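Local coordinates for Zn-dependent hydrolase, glyoxylase (Echinicola vietnamensis, PDB 6T5K), which probably hydrolyses beta-lactam antibiotics to substituted beta-amino acids, as a zinc-dependent class B metallo-beta-lactamase of the periplasm, at residues V199-S210 / L232-K240. Residues are numbered along the deposited sequence; the frame is centred on the assembly and turned at random. Where two conformers were deposited one is given.
Sequences VEAWPVTVNKIS and LHYTETLFK
Phe239 lies flat on the indole of Trp202 in a face-to-face stack, its ring centroid 3.8 Å from that of the indole's six-membered ring and the two planes only 13° apart. Followed outward, Phe239 starts with CB against Pro203 CD. CG and CD2 lie over the pyrrole side of the indole, near Trp202 CG and CD2, and CD1 also meets Val199 CG1. Phe239 CE2 comes to 3.4 Å from Trp202 CE2, Phe239 CE1 lies near Trp202 CE3, and at the tip Phe239 CZ rests 3.4 Å from Trp202 CZ3. With CG roughly anti to the backbone N (chi1 -158°), the Trp202 indole is directed to the Phe239 ring, while NE1 gives its proton to the carbonyl of Leu183; the same indole passes Thr235 CG2 and has Val206 CG2 at its edge.

On the more exposed flank the contact is polar. Glu236 extends past Pro203, with CG 3.6 Å from Pro203 O, and its OE1 accepts a nearly straight bond (172°) from Asn207 ND2 at 3.0 Å. The donor arrives on the syn side of a carboxylate turned steeply against the amide. A water gives OE1 a second bond and also joins Ser210 OG; another bridges the carbonyl oxygens of Val199 and Phe239. Near Ser210, Leu232 CD1 packs on Ile209 CG2.

The helical segments 201-210 and 232-239 run nearly antiparallel, the segment axes 8.3 Å apart at closest approach. Beneath them Ile209 and Leu232 both touch Leu178 of strand 177-181, in the five-stranded sheet of this alpha-beta/beta-alpha metallo-beta-lactamase fold. The Trp202 side chain lies about 4 Å from that of the zinc ligand His163, so Phe239 stacks on an indole consistent with a second-shell position.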
loop_
_atom_site.group_PDB
_atom_site.type_symbol
_atom_site.label_atom_id
_atom_site.label_comp_id
_atom_site.label_asym_id
_atom_site.label_seq_id
_atom_site.Cartn_x
_atom_site.Cartn_y
_atom_site.Cartn_z
ATOM N N VAL A 199 -14.937 -10.574 -7.493
ATOM C CA VAL A 199 -14.316 -10.706 -8.805
ATOM C C VAL A 199 -15.165 -10.109 -9.922
ATOM O O VAL A 199 -14.638 -9.852 -11.006
ATOM C CB VAL A 199 -13.904 -12.152 -9.147
ATOM C CG1 VAL A 199 -12.878 -12.658 -8.165
ATOM C CG2 VAL A 199 -15.097 -13.090 -9.238
ATOM N N GLU A 200 -16.461 -9.868 -9.681
ATOM C CA GLU A 200 -17.258 -9.152 -10.676
ATOM C C GLU A 200 -16.875 -7.693 -10.716
ATOM O O GLU A 200 -16.704 -7.120 -11.797
ATOM C CB GLU A 200 -18.738 -9.287 -10.342
ATOM C CG GLU A 200 -19.280 -10.687 -10.552
ATOM C CD GLU A 200 -18.838 -11.699 -9.524
ATOM O OE1 GLU A 200 -18.778 -11.339 -8.338
ATOM O OE2 GLU A 200 -18.592 -12.882 -9.922
ATOM N N ALA A 201 -16.688 -7.088 -9.541
ATOM C CA ALA A 201 -16.358 -5.669 -9.490
ATOM C C ALA A 201 -14.925 -5.414 -9.907
ATOM O O ALA A 201 -14.620 -4.331 -10.402
ATOM C CB ALA A 201 -16.552 -5.132 -8.077
ATOM N N TRP A 202 -14.030 -6.363 -9.632
ATOM C CA TRP A 202 -12.591 -6.125 -9.733
ATOM C C TRP A 202 -12.162 -5.507 -11.048
ATOM O O TRP A 202 -11.477 -4.474 -11.017
ATOM C CB TRP A 202 -11.876 -7.460 -9.488
ATOM C CG TRP A 202 -10.443 -7.348 -9.033
ATOM C CD1 TRP A 202 -9.491 -6.427 -9.432
ATOM C CD2 TRP A 202 -9.780 -8.223 -8.112
ATOM N NE1 TRP A 202 -8.292 -6.687 -8.812
ATOM C CE2 TRP A 202 -8.449 -7.761 -7.979
ATOM C CE3 TRP A 202 -10.188 -9.332 -7.362
ATOM C CZ2 TRP A 202 -7.532 -8.388 -7.148
ATOM C CZ3 TRP A 202 -9.265 -9.948 -6.559
ATOM C CH2 TRP A 202 -7.968 -9.470 -6.446
ATOM N N PRO A 203 -12.517 -6.052 -12.216
ATOM C CA PRO A 203 -12.028 -5.427 -13.453
ATOM C C PRO A 203 -12.625 -4.048 -13.664
ATOM O O PRO A 203 -11.973 -3.188 -14.278
ATOM C CB PRO A 203 -12.459 -6.399 -14.559
ATOM C CG PRO A 203 -13.622 -7.163 -13.998
ATOM C CD PRO A 203 -13.307 -7.271 -12.483
ATOM N N VAL A 204 -13.867 -3.840 -13.229
ATOM C CA VAL A 204 -14.505 -2.534 -13.363
ATOM C C VAL A 204 -13.753 -1.502 -12.534
ATOM O O VAL A 204 -13.471 -0.394 -12.997
ATOM C CB VAL A 204 -15.985 -2.627 -12.944
ATOM C CG1 VAL A 204 -16.681 -1.259 -12.972
ATOM C CG2 VAL A 204 -16.728 -3.616 -13.836
ATOM N N THR A 205 -13.462 -1.839 -11.274
ATOM C CA THR A 205 -12.671 -0.968 -10.409
ATOM C C THR A 205 -11.315 -0.652 -11.013
ATOM O O THR A 205 -10.892 0.509 -11.034
ATOM C CB THR A 205 -12.519 -1.681 -9.072
ATOM O OG1 THR A 205 -13.834 -1.873 -8.532
ATOM C CG2 THR A 205 -11.633 -0.886 -8.120
ATOM N N VAL A 206 -10.622 -1.677 -11.525
ATOM C CA VAL A 206 -9.295 -1.425 -12.074
ATOM C C VAL A 206 -9.367 -0.549 -13.320
ATOM O O VAL A 206 -8.494 0.293 -13.546
ATOM C CB VAL A 206 -8.507 -2.728 -12.274
ATOM C CG1 VAL A 206 -7.177 -2.447 -12.958
ATOM C CG2 VAL A 206 -8.294 -3.351 -10.895
ATOM N N ASN A 207 -10.368 -0.740 -14.170
ATOM C CA ASN A 207 -10.455 0.124 -15.323
ATOM C C ASN A 207 -10.701 1.572 -14.900
ATOM O O ASN A 207 -10.210 2.504 -15.568
ATOM C CB ASN A 207 -11.555 -0.329 -16.280
ATOM C CG ASN A 207 -11.468 0.384 -17.628
ATOM O OD1 ASN A 207 -12.113 1.403 -17.853
ATOM N ND2 ASN A 207 -10.590 -0.102 -18.493
ATOM N N LYS A 208 -11.452 1.786 -13.803
ATOM C CA LYS A 208 -11.655 3.156 -13.343
ATOM C C LYS A 208 -10.315 3.771 -12.968
ATOM O O LYS A 208 -10.048 4.949 -13.239
ATOM C CB LYS A 208 -12.610 3.273 -12.174
ATOM C CG LYS A 208 -14.013 2.924 -12.555
ATOM C CD LYS A 208 -14.886 2.804 -11.358
ATOM C CE LYS A 208 -14.915 4.073 -10.622
ATOM N NZ LYS A 208 -15.520 3.922 -9.245
ATOM N N ILE A 209 -9.434 2.962 -12.348
ATOM C CA ILE A 209 -8.097 3.423 -11.948
ATOM C C ILE A 209 -7.258 3.769 -13.171
ATOM O O ILE A 209 -6.630 4.827 -13.239
ATOM C CB ILE A 209 -7.398 2.352 -11.084
ATOM C CG1 ILE A 209 -8.159 2.201 -9.747
ATOM C CG2 ILE A 209 -5.934 2.721 -10.790
ATOM C CD1 ILE A 209 -7.781 0.997 -8.950
ATOM N N SER A 210 -7.225 2.868 -14.150
ATOM C CA SER A 210 -6.465 3.146 -15.361
ATOM C C SER A 210 -6.969 4.417 -16.027
ATOM O O SER A 210 -6.177 5.267 -16.457
ATOM C CB SER A 210 -6.611 1.964 -16.315
ATOM O OG SER A 210 -6.127 0.784 -15.703
ATOM N N LEU A 232 -1.726 -2.552 -14.347
ATOM C CA LEU A 232 -3.153 -2.266 -14.331
ATOM C C LEU A 232 -3.862 -3.040 -15.421
ATOM O O LEU A 232 -4.910 -3.634 -15.177
ATOM C CB LEU A 232 -3.409 -0.779 -14.523
ATOM C CG LEU A 232 -2.825 0.139 -13.452
ATOM C CD1 LEU A 232 -3.230 1.619 -13.726
ATOM C CD2 LEU A 232 -3.216 -0.274 -12.027
ATOM N N HIS A 233 -3.298 -3.037 -16.617
ATOM C CA HIS A 233 -3.897 -3.762 -17.730
ATOM C C HIS A 233 -3.863 -5.258 -17.496
ATOM O O HIS A 233 -4.844 -5.954 -17.786
ATOM C CB HIS A 233 -3.180 -3.373 -19.006
ATOM C CG HIS A 233 -3.260 -1.915 -19.301
ATOM N ND1 HIS A 233 -2.234 -1.214 -19.897
ATOM C CD2 HIS A 233 -4.236 -1.013 -19.043
ATOM C CE1 HIS A 233 -2.598 0.053 -20.030
ATOM N NE2 HIS A 233 -3.800 0.201 -19.500
ATOM N N TYR A 234 -2.742 -5.763 -16.984
ATOM C CA TYR A 234 -2.643 -7.170 -16.640
ATOM C C TYR A 234 -3.716 -7.573 -15.636
ATOM O O TYR A 234 -4.370 -8.608 -15.792
ATOM C CB TYR A 234 -1.263 -7.469 -16.051
ATOM C CG TYR A 234 -1.204 -8.913 -15.634
ATOM C CD1 TYR A 234 -1.086 -9.911 -16.586
ATOM C CD2 TYR A 234 -1.315 -9.280 -14.300
ATOM C CE1 TYR A 234 -1.089 -11.243 -16.210
ATOM C CE2 TYR A 234 -1.349 -10.598 -13.919
ATOM C CZ TYR A 234 -1.234 -11.577 -14.869
ATOM O OH TYR A 234 -1.243 -12.904 -14.488
ATOM N N THR A 235 -3.911 -6.753 -14.604
ATOM C CA THR A 235 -4.859 -7.100 -13.555
ATOM C C THR A 235 -6.279 -7.078 -14.081
ATOM O O THR A 235 -7.071 -7.975 -13.781
ATOM C CB THR A 235 -4.730 -6.136 -12.381
ATOM O OG1 THR A 235 -3.410 -6.253 -11.838
ATOM C CG2 THR A 235 -5.716 -6.467 -11.310
ATOM N N GLU A 236 -6.633 -6.035 -14.839
ATOM C CA GLU A 236 -7.971 -6.013 -15.413
ATOM C C GLU A 236 -8.208 -7.254 -16.280
ATOM O O GLU A 236 -9.266 -7.899 -16.191
ATOM C CB GLU A 236 -8.198 -4.725 -16.181
ATOM C CG GLU A 236 -9.630 -4.632 -16.630
ATOM C CD GLU A 236 -9.946 -3.437 -17.514
ATOM O OE1 GLU A 236 -9.121 -2.517 -17.593
ATOM O OE2 GLU A 236 -11.045 -3.441 -18.140
ATOM N N THR A 237 -7.229 -7.601 -17.120
ATOM C CA THR A 237 -7.385 -8.748 -18.012
ATOM C C THR A 237 -7.535 -10.047 -17.232
ATOM O O THR A 237 -8.315 -10.939 -17.608
ATOM C CB THR A 237 -6.164 -8.842 -18.923
ATOM O OG1 THR A 237 -6.037 -7.616 -19.654
ATOM C CG2 THR A 237 -6.294 -10.033 -19.901
ATOM N N LEU A 238 -6.770 -10.181 -16.157
ATOM C CA LEU A 238 -6.805 -11.393 -15.354
ATOM C C LEU A 238 -8.188 -11.659 -14.793
ATOM O O LEU A 238 -8.589 -12.823 -14.666
ATOM C CB LEU A 238 -5.798 -11.245 -14.215
ATOM C CG LEU A 238 -5.614 -12.404 -13.239
ATOM C CD1 LEU A 238 -5.061 -13.625 -13.956
ATOM C CD2 LEU A 238 -4.702 -11.933 -12.105
ATOM N N PHE A 239 -8.922 -10.602 -14.449
ATOM C CA PHE A 239 -10.233 -10.757 -13.850
ATOM C C PHE A 239 -11.385 -10.468 -14.800
ATOM O O PHE A 239 -12.542 -10.535 -14.382
ATOM C CB PHE A 239 -10.325 -9.880 -12.607
ATOM C CG PHE A 239 -9.507 -10.401 -11.458
ATOM C CD1 PHE A 239 -9.931 -11.487 -10.711
ATOM C CD2 PHE A 239 -8.289 -9.823 -11.156
ATOM C CE1 PHE A 239 -9.169 -11.979 -9.661
ATOM C CE2 PHE A 239 -7.514 -10.304 -10.103
ATOM C CZ PHE A 239 -7.953 -11.374 -9.347
ATOM N N LYS A 240 -11.111 -10.187 -16.066
ATOM C CA LYS A 240 -12.178 -9.758 -16.967
ATOM C C LYS A 240 -13.165 -10.890 -17.179
ATOM O O LYS A 240 -12.786 -12.060 -17.123
ATOM C CB LYS A 240 -11.616 -9.304 -18.311
ATOM C CG LYS A 240 -12.447 -8.201 -18.936
ATOM C CD LYS A 240 -11.886 -7.737 -20.270
ATOM C CE LYS A 240 -10.606 -6.940 -20.097
ATOM N NZ LYS A 240 -10.295 -6.178 -21.356
ATOM O OXT LYS A 240 -14.357 -10.658 -17.399
HETATM O O HOH W 1 -15.113 -10.520 -13.677
HETATM O O HOH W 2 -6.793 -1.429 -16.811
#